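Local atomic coordinates of protein spaetzle C-106 (PDB entry 3E07), a protein that acts, once activated, as a disulfide-linked dimeric cytokine ligand of the Toll receptor, switching on antifungal defence and helping to establish dorsal-ventral polarity in the fly embryo. Residues Ile13-Tyr18 and Ile44-Gly49; Gln70-Gln75 and Lys94-Cys99; Gln74-Ser79 and Leu86-Asn91. All blocks are in the same frame, centred on the assembly; numbering follows the deposited sequence.

Contact 1: Ile13-Tyr18 and Ile44-Gly49; sequences IRKLVY and IEECEG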
loop_
_atom_site.group_PDB
_atom_site.type_symbol
_atom_site.label_atom_id
_atom_site.label_comp_id
_atom_site.label_asym_id
_atom_site.label_seq_id
_atom_site.Cartn_x
_atom_site.Cartn_y
_atom_site.Cartn_z
ATOM N N ILE A 13 -9.876 -4.531 1.976
ATOM C CA ILE A 13 -10.221 -4.409 3.384
ATOM C C ILE A 13 -9.047 -3.933 4.231
ATOM O O ILE A 13 -8.035 -4.630 4.338
ATOM C CB ILE A 13 -10.694 -5.767 3.967
ATOM C CG1 ILE A 13 -11.856 -6.325 3.140
ATOM C CG2 ILE A 13 -11.112 -5.594 5.423
ATOM C CD1 ILE A 13 -13.124 -5.473 3.170
ATOM N N ARG A 14 -9.179 -2.741 4.814
ATOM C CA ARG A 14 -8.152 -2.194 5.709
ATOM C C ARG A 14 -8.507 -2.767 7.086
ATOM O O ARG A 14 -9.635 -2.603 7.552
ATOM C CB ARG A 14 -8.231 -0.665 5.737
ATOM C CG ARG A 14 -7.383 0.066 4.700
ATOM C CD ARG A 14 -6.057 0.496 5.325
ATOM N NE ARG A 14 -5.632 1.829 4.898
ATOM C CZ ARG A 14 -4.603 2.491 5.422
ATOM N NH1 ARG A 14 -4.288 3.694 4.970
ATOM N NH2 ARG A 14 -3.895 1.954 6.406
ATOM N N LYS A 15 -7.569 -3.451 7.734
ATOM C CA LYS A 15 -7.870 -4.050 9.030
ATOM C C LYS A 15 -6.659 -4.100 9.963
ATOM O O LYS A 15 -5.525 -3.920 9.533
ATOM C CB LYS A 15 -8.426 -5.468 8.817
ATOM C CG LYS A 15 -7.345 -6.486 8.481
ATOM C CD LYS A 15 -7.764 -7.505 7.420
ATOM C CE LYS A 15 -8.774 -8.521 7.927
ATOM N NZ LYS A 15 -10.101 -7.910 8.202
ATOM N N LEU A 16 -6.920 -4.348 11.246
ATOM C CA LEU A 16 -5.882 -4.443 12.271
ATOM C C LEU A 16 -5.543 -5.895 12.561
ATOM O O LEU A 16 -6.423 -6.707 12.800
ATOM C CB LEU A 16 -6.347 -3.783 13.561
ATOM C CG LEU A 16 -5.852 -2.367 13.828
ATOM C CD1 LEU A 16 -6.377 -1.929 15.189
ATOM C CD2 LEU A 16 -4.324 -2.335 13.803
ATOM N N VAL A 17 -4.261 -6.220 12.559
ATOM C CA VAL A 17 -3.848 -7.590 12.796
ATOM C C VAL A 17 -2.793 -7.672 13.887
ATOM O O VAL A 17 -2.166 -6.670 14.241
ATOM C CB VAL A 17 -3.312 -8.219 11.490
ATOM C CG1 VAL A 17 -2.891 -9.662 11.721
ATOM C CG2 VAL A 17 -4.387 -8.164 10.430
ATOM N N TYR A 18 -2.609 -8.876 14.414
ATOM C CA TYR A 18 -1.638 -9.113 15.473
ATOM C C TYR A 18 -0.553 -10.113 15.080
ATOM O O TYR A 18 -0.835 -11.187 14.541
ATOM C CB TYR A 18 -2.345 -9.631 16.720
ATOM C CG TYR A 18 -3.181 -8.619 17.446
ATOM C CD1 TYR A 18 -2.715 -8.017 18.611
ATOM C CD2 TYR A 18 -4.463 -8.294 17.002
ATOM C CE1 TYR A 18 -3.509 -7.124 19.329
ATOM C CE2 TYR A 18 -5.266 -7.400 17.709
ATOM C CZ TYR A 18 -4.783 -6.823 18.878
ATOM O OH TYR A 18 -5.585 -5.986 19.626
ATOM N N ILE A 44 -3.216 -3.499 8.054
ATOM C CA ILE A 44 -3.037 -4.103 6.743
ATOM C C ILE A 44 -4.166 -3.806 5.763
ATOM O O ILE A 44 -5.260 -3.396 6.159
ATOM C CB ILE A 44 -2.859 -5.640 6.818
ATOM C CG1 ILE A 44 -4.196 -6.336 7.065
ATOM C CG2 ILE A 44 -1.854 -5.981 7.884
ATOM C CD1 ILE A 44 -4.112 -7.864 7.027
ATOM N N GLU A 45 -3.871 -3.976 4.477
ATOM C CA GLU A 45 -4.860 -3.785 3.431
ATOM C C GLU A 45 -4.864 -5.002 2.523
ATOM O O GLU A 45 -3.891 -5.252 1.805
ATOM C CB GLU A 45 -4.572 -2.549 2.586
ATOM C CG GLU A 45 -5.573 -2.440 1.444
ATOM C CD GLU A 45 -5.587 -1.089 0.768
ATOM O OE1 GLU A 45 -5.793 -0.079 1.476
ATOM O OE2 GLU A 45 -5.408 -1.038 -0.471
ATOM N N GLU A 46 -5.954 -5.755 2.552
ATOM C CA GLU A 46 -6.084 -6.946 1.716
ATOM C C GLU A 46 -6.994 -6.669 0.529
ATOM O O GLU A 46 -7.964 -5.919 0.651
ATOM C CB GLU A 46 -6.718 -8.096 2.502
ATOM C CG GLU A 46 -5.918 -8.651 3.649
ATOM C CD GLU A 46 -6.682 -9.745 4.376
ATOM O OE1 GLU A 46 -7.706 -9.427 5.024
ATOM O OE2 GLU A 46 -6.274 -10.925 4.287
ATOM N N CYS A 47 -6.697 -7.276 -0.614
ATOM C CA CYS A 47 -7.567 -7.123 -1.773
ATOM C C CYS A 47 -8.826 -7.930 -1.470
ATOM O O CYS A 47 -8.742 -9.010 -0.887
ATOM C CB CYS A 47 -6.935 -7.726 -3.024
ATOM S SG CYS A 47 -5.735 -6.720 -3.949
ATOM N N GLU A 48 -9.989 -7.419 -1.858
ATOM C CA GLU A 48 -11.219 -8.163 -1.624
ATOM C C GLU A 48 -11.276 -9.277 -2.671
ATOM O O GLU A 48 -11.820 -10.349 -2.432
ATOM C CB GLU A 48 -12.440 -7.250 -1.756
ATOM C CG GLU A 48 -13.711 -7.855 -1.177
ATOM C CD GLU A 48 -13.666 -7.967 0.342
ATOM O OE1 GLU A 48 -12.636 -8.429 0.876
ATOM O OE2 GLU A 48 -14.665 -7.600 1.001
ATOM N N GLY A 49 -10.693 -9.010 -3.832
ATOM C CA GLY A 49 -10.672 -9.992 -4.896
ATOM C C GLY A 49 -9.424 -9.861 -5.747
ATOM O O GLY A 49 -9.488 -9.410 -6.887
#
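Lys15 and Ile44 face each other as a hydrogen-bonded antiparallel pair, with Lys15 N giving to Ile44 O at 2.8 Å and Ile44 N to Lys15 O at 2.8 Å, the latter almost straight at 176°. Their side chains run alongside each other in the same direction, and CG of Lys15 lies 3.5 Å from CG1 of Ile44. Because Ile44 holds CG1 between its backbone N and carbonyl carbon (chi1 76°), CD1 reaches forward to CG2 of Val17, 3.4 Å away. The aliphatic part of Lys15 also passes the Glu46 carboxylate; NZ stays 4.3 Å from OE1, beyond a salt bridge, though the opposite charges probably attract. At the next pair, Glu46 N donates to Ile13 O over 3.0 Å.

Arg14 and Glu45, between these pairs, point to the other face. Arg14 NE and Glu45 OE1 make a long salt bridge of 3.9 Å: guanidinium and carboxylate planes stand 62° apart, and no N-H is aimed at the oxygen. Stronger partners fix both ends, Tyr72 O of the second subunit for the guanidinium and the backbone N of Cys99 for Glu45 OE2, which also meets Lys100 of the second subunit. Cys47, two residues beyond Glu45, is disulfide-bonded to Cys99. The two antiparallel strands thus form one two-stranded arm of a cystine-knot cytokine, with the Arg14 and Glu45 face turned to the dimer partner.

Contact 2: Gln70-Gln75 and Lys94-Cys99; sequences QHYTQQ and KIPSCC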
loop_
_atom_site.group_PDB
_atom_site.type_symbol
_atom_site.label_atom_id
_atom_site.label_comp_id
_atom_site.label_asym_id
_atom_site.label_seq_id
_atom_site.Cartn_x
_atom_site.Cartn_y
_atom_site.Cartn_z
ATOM N N GLN A 70 -2.398 -7.593 -5.219
ATOM C CA GLN A 70 -2.068 -7.445 -3.805
ATOM C C GLN A 70 -0.593 -7.049 -3.670
ATOM O O GLN A 70 0.288 -7.712 -4.233
ATOM C CB GLN A 70 -2.308 -8.775 -3.077
ATOM C CG GLN A 70 -2.037 -8.727 -1.578
ATOM C CD GLN A 70 -3.006 -7.802 -0.827
ATOM O OE1 GLN A 70 -4.202 -8.086 -0.711
ATOM N NE2 GLN A 70 -2.486 -6.686 -0.323
ATOM N N HIS A 71 -0.327 -5.972 -2.939
ATOM C CA HIS A 71 1.043 -5.519 -2.699
ATOM C C HIS A 71 1.405 -5.789 -1.243
ATOM O O HIS A 71 0.526 -5.848 -0.380
ATOM C CB HIS A 71 1.178 -4.025 -2.992
ATOM C CG HIS A 71 1.239 -3.700 -4.450
ATOM N ND1 HIS A 71 1.277 -2.407 -4.929
ATOM C CD2 HIS A 71 1.316 -4.502 -5.541
ATOM C CE1 HIS A 71 1.377 -2.427 -6.244
ATOM N NE2 HIS A 71 1.402 -3.689 -6.640
ATOM N N TYR A 72 2.698 -5.946 -0.970
ATOM C CA TYR A 72 3.159 -6.206 0.378
ATOM C C TYR A 72 4.379 -5.368 0.720
ATOM O O TYR A 72 5.100 -4.919 -0.157
ATOM C CB TYR A 72 3.574 -7.673 0.527
ATOM C CG TYR A 72 2.555 -8.703 0.106
ATOM C CD1 TYR A 72 1.680 -9.270 1.035
ATOM C CD2 TYR A 72 2.494 -9.148 -1.212
ATOM C CE1 TYR A 72 0.780 -10.254 0.665
ATOM C CE2 TYR A 72 1.597 -10.134 -1.591
ATOM C CZ TYR A 72 0.742 -10.686 -0.643
ATOM O OH TYR A 72 -0.126 -11.686 -1.010
ATOM N N THR A 73 4.596 -5.178 2.015
ATOM C CA THR A 73 5.781 -4.507 2.532
ATOM C C THR A 73 6.340 -5.593 3.470
ATOM O O THR A 73 5.652 -6.591 3.733
ATOM C CB THR A 73 5.444 -3.259 3.362
ATOM O OG1 THR A 73 4.665 -3.636 4.504
ATOM C CG2 THR A 73 4.677 -2.248 2.525
ATOM N N GLN A 74 7.572 -5.435 3.951
ATOM C CA GLN A 74 8.142 -6.435 4.860
ATOM C C GLN A 74 9.319 -5.897 5.668
ATOM O O GLN A 74 9.961 -4.924 5.260
ATOM C CB GLN A 74 8.552 -7.708 4.091
ATOM C CG GLN A 74 9.431 -7.504 2.873
ATOM C CD GLN A 74 9.759 -8.808 2.138
ATOM O OE1 GLN A 74 10.369 -9.720 2.699
ATOM N NE2 GLN A 74 9.357 -8.891 0.876
ATOM N N GLN A 75 9.587 -6.512 6.820
ATOM C CA GLN A 75 10.706 -6.074 7.659
ATOM C C GLN A 75 11.983 -6.131 6.835
ATOM O O GLN A 75 12.312 -7.173 6.250
ATOM C CB GLN A 75 10.866 -6.967 8.894
ATOM C CG GLN A 75 11.892 -6.430 9.901
ATOM C CD GLN A 75 12.268 -7.446 10.971
ATOM O OE1 GLN A 75 12.913 -8.461 10.687
ATOM N NE2 GLN A 75 11.867 -7.177 12.207
ATOM N N LYS A 94 5.357 -11.398 5.064
ATOM C CA LYS A 94 4.901 -10.326 4.193
ATOM C C LYS A 94 3.641 -9.685 4.747
ATOM O O LYS A 94 2.770 -10.366 5.293
ATOM C CB LYS A 94 4.680 -10.855 2.768
ATOM C CG LYS A 94 5.991 -10.979 1.978
ATOM C CD LYS A 94 5.787 -11.629 0.642
ATOM C CE LYS A 94 7.106 -11.823 -0.056
ATOM N NZ LYS A 94 6.916 -12.471 -1.382
ATOM N N ILE A 95 3.552 -8.367 4.604
ATOM C CA ILE A 95 2.431 -7.603 5.126
ATOM C C ILE A 95 1.581 -6.994 4.027
ATOM O O ILE A 95 2.009 -6.060 3.365
ATOM C CB ILE A 95 2.960 -6.475 6.040
ATOM C CG1 ILE A 95 3.680 -7.106 7.234
ATOM C CG2 ILE A 95 1.824 -5.540 6.465
ATOM C CD1 ILE A 95 4.643 -6.155 7.941
ATOM N N PRO A 96 0.357 -7.515 3.828
ATOM C CA PRO A 96 -0.548 -6.995 2.790
ATOM C C PRO A 96 -0.650 -5.500 3.037
ATOM O O PRO A 96 -1.065 -5.068 4.114
ATOM C CB PRO A 96 -1.857 -7.729 3.072
ATOM C CG PRO A 96 -1.382 -9.034 3.678
ATOM C CD PRO A 96 -0.309 -8.553 4.633
ATOM N N SER A 97 -0.275 -4.705 2.049
ATOM C CA SER A 97 -0.261 -3.276 2.261
ATOM C C SER A 97 -1.058 -2.388 1.330
ATOM O O SER A 97 -1.416 -1.276 1.703
ATOM C CB SER A 97 1.194 -2.799 2.249
ATOM O OG SER A 97 1.829 -3.117 1.010
ATOM N N CYS A 98 -1.355 -2.866 0.133
ATOM C CA CYS A 98 -2.028 -2.014 -0.832
ATOM C C CYS A 98 -2.661 -2.888 -1.905
ATOM O O CYS A 98 -2.049 -3.834 -2.381
ATOM C CB CYS A 98 -0.941 -1.100 -1.424
ATOM S SG CYS A 98 -1.282 0.266 -2.581
ATOM N N CYS A 99 -3.902 -2.597 -2.260
ATOM C CA CYS A 99 -4.547 -3.349 -3.311
ATOM C C CYS A 99 -4.727 -2.366 -4.446
ATOM O O CYS A 99 -5.421 -1.373 -4.294
ATOM C CB CYS A 99 -5.907 -3.890 -2.872
ATOM S SG CYS A 99 -6.626 -4.909 -4.199
#
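Lys94 opens one side of an antiparallel strand pair that carries a classic beta bulge, in the three-stranded sheet of the cystine-knot domain. Its CB packs 3.8 Å from Tyr72 CD1, the two side chains crossing at about a right angle, while its extended chain runs beside Gln74 in the same direction. Ile95 forms the first regular pair with Thr73: Ile95 N donates to Thr73 O at 2.9 Å, and Thr73 N donates to Ile95 O at 3.0 Å. The Ile95 side chain also touches Ile42 and Ile44 of strand 39-47.

Pro96 has no N-H to give, and lies in a non-hydrogen-bonded pair with Tyr72. Its CG meets the phenol ring at CE1, 3.9 Å away, and CB sits 3.6 Å from Gln70 NE2. The bulge follows, for Ser97 and Cys98 together face His71. Ser97 N gives a straight bond to His71 O (2.8 Å, 177°), which OG supplements weakly; with OG between the backbone N and carbonyl carbon (chi1 59°), the hydroxyl also lies against Thr73 CG2. Cys98 O in turn accepts from His71 N at 2.8 Å. Its SG bonds to Cys98 of the second subunit, the interchain disulfide, whereas Cys99 is tied to Cys47 within the chain. The His71 carbonyl, opposite the bulge, has a further donor: Gln70 NE2, whose amide is held by Glu45 O and Cys47 N, reaches His71 O at 3.1 Å in its own amide plane, from the face of that carbonyl opposite to Ser97 N.

Contact 3: Gln74-Ser79 and Leu86-Asn91; sequences QQTLAS and LDVVQN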
loop_
_atom_site.group_PDB
_atom_site.type_symbol
_atom_site.label_atom_id
_atom_site.label_comp_id
_atom_site.label_asym_id
_atom_site.label_seq_id
_atom_site.Cartn_x
_atom_site.Cartn_y
_atom_site.Cartn_z
ATOM N N GLN A 74 7.572 -5.435 3.951
ATOM C CA GLN A 74 8.142 -6.435 4.860
ATOM C C GLN A 74 9.319 -5.897 5.668
ATOM O O GLN A 74 9.961 -4.924 5.260
ATOM C CB GLN A 74 8.552 -7.708 4.091
ATOM C CG GLN A 74 9.431 -7.504 2.873
ATOM C CD GLN A 74 9.759 -8.808 2.138
ATOM O OE1 GLN A 74 10.369 -9.720 2.699
ATOM N NE2 GLN A 74 9.357 -8.891 0.876
ATOM N N GLN A 75 9.587 -6.512 6.820
ATOM C CA GLN A 75 10.706 -6.074 7.659
ATOM C C GLN A 75 11.983 -6.131 6.835
ATOM O O GLN A 75 12.312 -7.173 6.250
ATOM C CB GLN A 75 10.866 -6.967 8.894
ATOM C CG GLN A 75 11.892 -6.430 9.901
ATOM C CD GLN A 75 12.268 -7.446 10.971
ATOM O OE1 GLN A 75 12.913 -8.461 10.687
ATOM N NE2 GLN A 75 11.867 -7.177 12.207
ATOM N N THR A 76 12.698 -5.013 6.795
ATOM C CA THR A 76 13.928 -4.925 6.018
ATOM C C THR A 76 15.133 -4.501 6.853
ATOM O O THR A 76 15.235 -3.346 7.281
ATOM C CB THR A 76 13.778 -3.921 4.868
ATOM O OG1 THR A 76 12.585 -4.215 4.127
ATOM C CG2 THR A 76 14.981 -4.004 3.949
ATOM N N LEU A 77 16.046 -5.440 7.071
ATOM C CA LEU A 77 17.246 -5.182 7.852
ATOM C C LEU A 77 18.427 -5.003 6.918
ATOM O O LEU A 77 18.700 -5.847 6.057
ATOM C CB LEU A 77 17.502 -6.347 8.810
ATOM C CG LEU A 77 16.308 -6.646 9.723
ATOM C CD1 LEU A 77 16.586 -7.883 10.562
ATOM C CD2 LEU A 77 16.037 -5.432 10.602
ATOM N N ALA A 78 19.130 -3.894 7.076
ATOM C CA ALA A 78 20.267 -3.636 6.215
ATOM C C ALA A 78 21.551 -3.387 6.994
ATOM O O ALA A 78 21.542 -2.823 8.092
ATOM C CB ALA A 78 19.960 -2.457 5.300
ATOM N N SER A 79 22.654 -3.830 6.411
ATOM C CA SER A 79 23.965 -3.659 7.006
ATOM C C SER A 79 24.972 -3.338 5.902
ATOM O O SER A 79 25.049 -4.031 4.885
ATOM C CB SER A 79 24.375 -4.933 7.748
ATOM O OG SER A 79 25.668 -4.809 8.319
ATOM N N LEU A 86 26.636 -3.974 0.603
ATOM C CA LEU A 86 25.372 -3.959 1.326
ATOM C C LEU A 86 24.857 -5.380 1.564
ATOM O O LEU A 86 24.817 -6.207 0.654
ATOM C CB LEU A 86 24.330 -3.155 0.543
ATOM C CG LEU A 86 22.917 -3.110 1.135
ATOM C CD1 LEU A 86 22.911 -2.345 2.455
ATOM C CD2 LEU A 86 21.991 -2.445 0.143
ATOM N N ASP A 87 24.456 -5.649 2.798
ATOM C CA ASP A 87 23.949 -6.957 3.168
ATOM C C ASP A 87 22.502 -6.786 3.621
ATOM O O ASP A 87 22.232 -6.135 4.634
ATOM C CB ASP A 87 24.800 -7.522 4.306
ATOM C CG ASP A 87 24.527 -8.988 4.572
ATOM O OD1 ASP A 87 25.192 -9.553 5.467
ATOM O OD2 ASP A 87 23.657 -9.576 3.890
ATOM N N VAL A 88 21.569 -7.365 2.872
ATOM C CA VAL A 88 20.156 -7.247 3.217
ATOM C C VAL A 88 19.534 -8.535 3.750
ATOM O O VAL A 88 19.783 -9.628 3.246
ATOM C CB VAL A 88 19.305 -6.805 2.003
ATOM C CG1 VAL A 88 17.924 -6.377 2.477
ATOM C CG2 VAL A 88 19.997 -5.680 1.249
ATOM N N VAL A 89 18.725 -8.386 4.786
ATOM C CA VAL A 89 18.011 -9.509 5.359
ATOM C C VAL A 89 16.520 -9.164 5.371
ATOM O O VAL A 89 16.105 -8.149 5.933
ATOM C CB VAL A 89 18.475 -9.815 6.795
ATOM C CG1 VAL A 89 17.567 -10.869 7.421
ATOM C CG2 VAL A 89 19.906 -10.307 6.777
ATOM N N GLN A 90 15.729 -9.998 4.712
ATOM C CA GLN A 90 14.285 -9.816 4.655
ATOM C C GLN A 90 13.685 -11.188 4.933
ATOM O O GLN A 90 13.076 -11.810 4.057
ATOM C CB GLN A 90 13.858 -9.297 3.275
ATOM C CG GLN A 90 14.133 -7.824 3.077
ATOM C CD GLN A 90 13.605 -7.288 1.756
ATOM O OE1 GLN A 90 14.010 -7.740 0.678
ATOM N NE2 GLN A 90 12.705 -6.312 1.835
ATOM N N ASN A 91 13.873 -11.653 6.163
ATOM C CA ASN A 91 13.395 -12.971 6.565
ATOM C C ASN A 91 12.147 -12.968 7.443
ATOM O O ASN A 91 11.906 -13.916 8.187
ATOM C CB ASN A 91 14.517 -13.742 7.275
ATOM C CG ASN A 91 14.893 -13.125 8.614
ATOM O OD1 ASN A 91 14.338 -12.104 9.022
ATOM N ND2 ASN A 91 15.838 -13.746 9.304
#
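This is the antiparallel pairing of a beta hairpin, at the outer end of the three-stranded sheet, where the last part of strand 65-80 meets strand 86-89 about 18 Å (centre to centre) from the middle of the chain. Two hydrogen-bonded pairs hold it. Leu77 N reaches Val89 O and Val89 N reaches Leu77 O, the latter at 2.8 Å; Asp87 N is bound by Ser79 O at 2.7 Å, and Ser79 N donates back to Asp87 O. Ala78 and Val88 form the non-hydrogen-bonded pair between them. On the face of Leu77 and Val89 the two CB atoms stand 4.1 Å apart, while on the opposite face CD1 of Leu86 comes within 4.1 Å of CB of Ala78.

Before the regular pairing begins, side chains take over. Gln90 extends alongside Thr76, and NE2 donates to Thr76 OG1 over 3.1 Å, with the hydroxyl oxygen tilted 25° from the amide plane. That hydroxyl gives its own hydrogen to Gln74 O at 2.9 Å, so OG1 relays between the glutamine and the preceding backbone; Thr76 OG1 stands beside its backbone N (chi1 -51°), placing it for both. The amides of Gln74 and Gln90 are stacked, their planes 25° apart although the chains cross at about a right angle.

Asp87 OD1 binds the Tyr38 hydroxyl of the second subunit. Thr76, Leu77 and Ala78 also pair antiparallel with a strand of that subunit, so this end of strand 65-80 lies between strand 86-89 and a strand of the second subunit, and the sheet runs on across the interface.

In the fold
Contact 1 closes along the chain before contacts 2 and 3 open, and the latter two overlap in sequence, sharing Gln74 and Gln75 on strand 65-80. That strand pairs with strand 94-104 in contact 2 and, farther on, with strand 86-89 in contact 3, so both belong to one three-stranded sheet, their centres 16 Å apart. Contact 1 belongs to the two-stranded sheet of 12-17 and 39-47. Its centre is 10 Å from that of contact 2, to which the Cys47-Cys99 disulfide welds it, but 24 Å from contact 3. All three touch the second subunit, so the dimer interface draws on both sheets, out to the 65-80/86-89 hairpin.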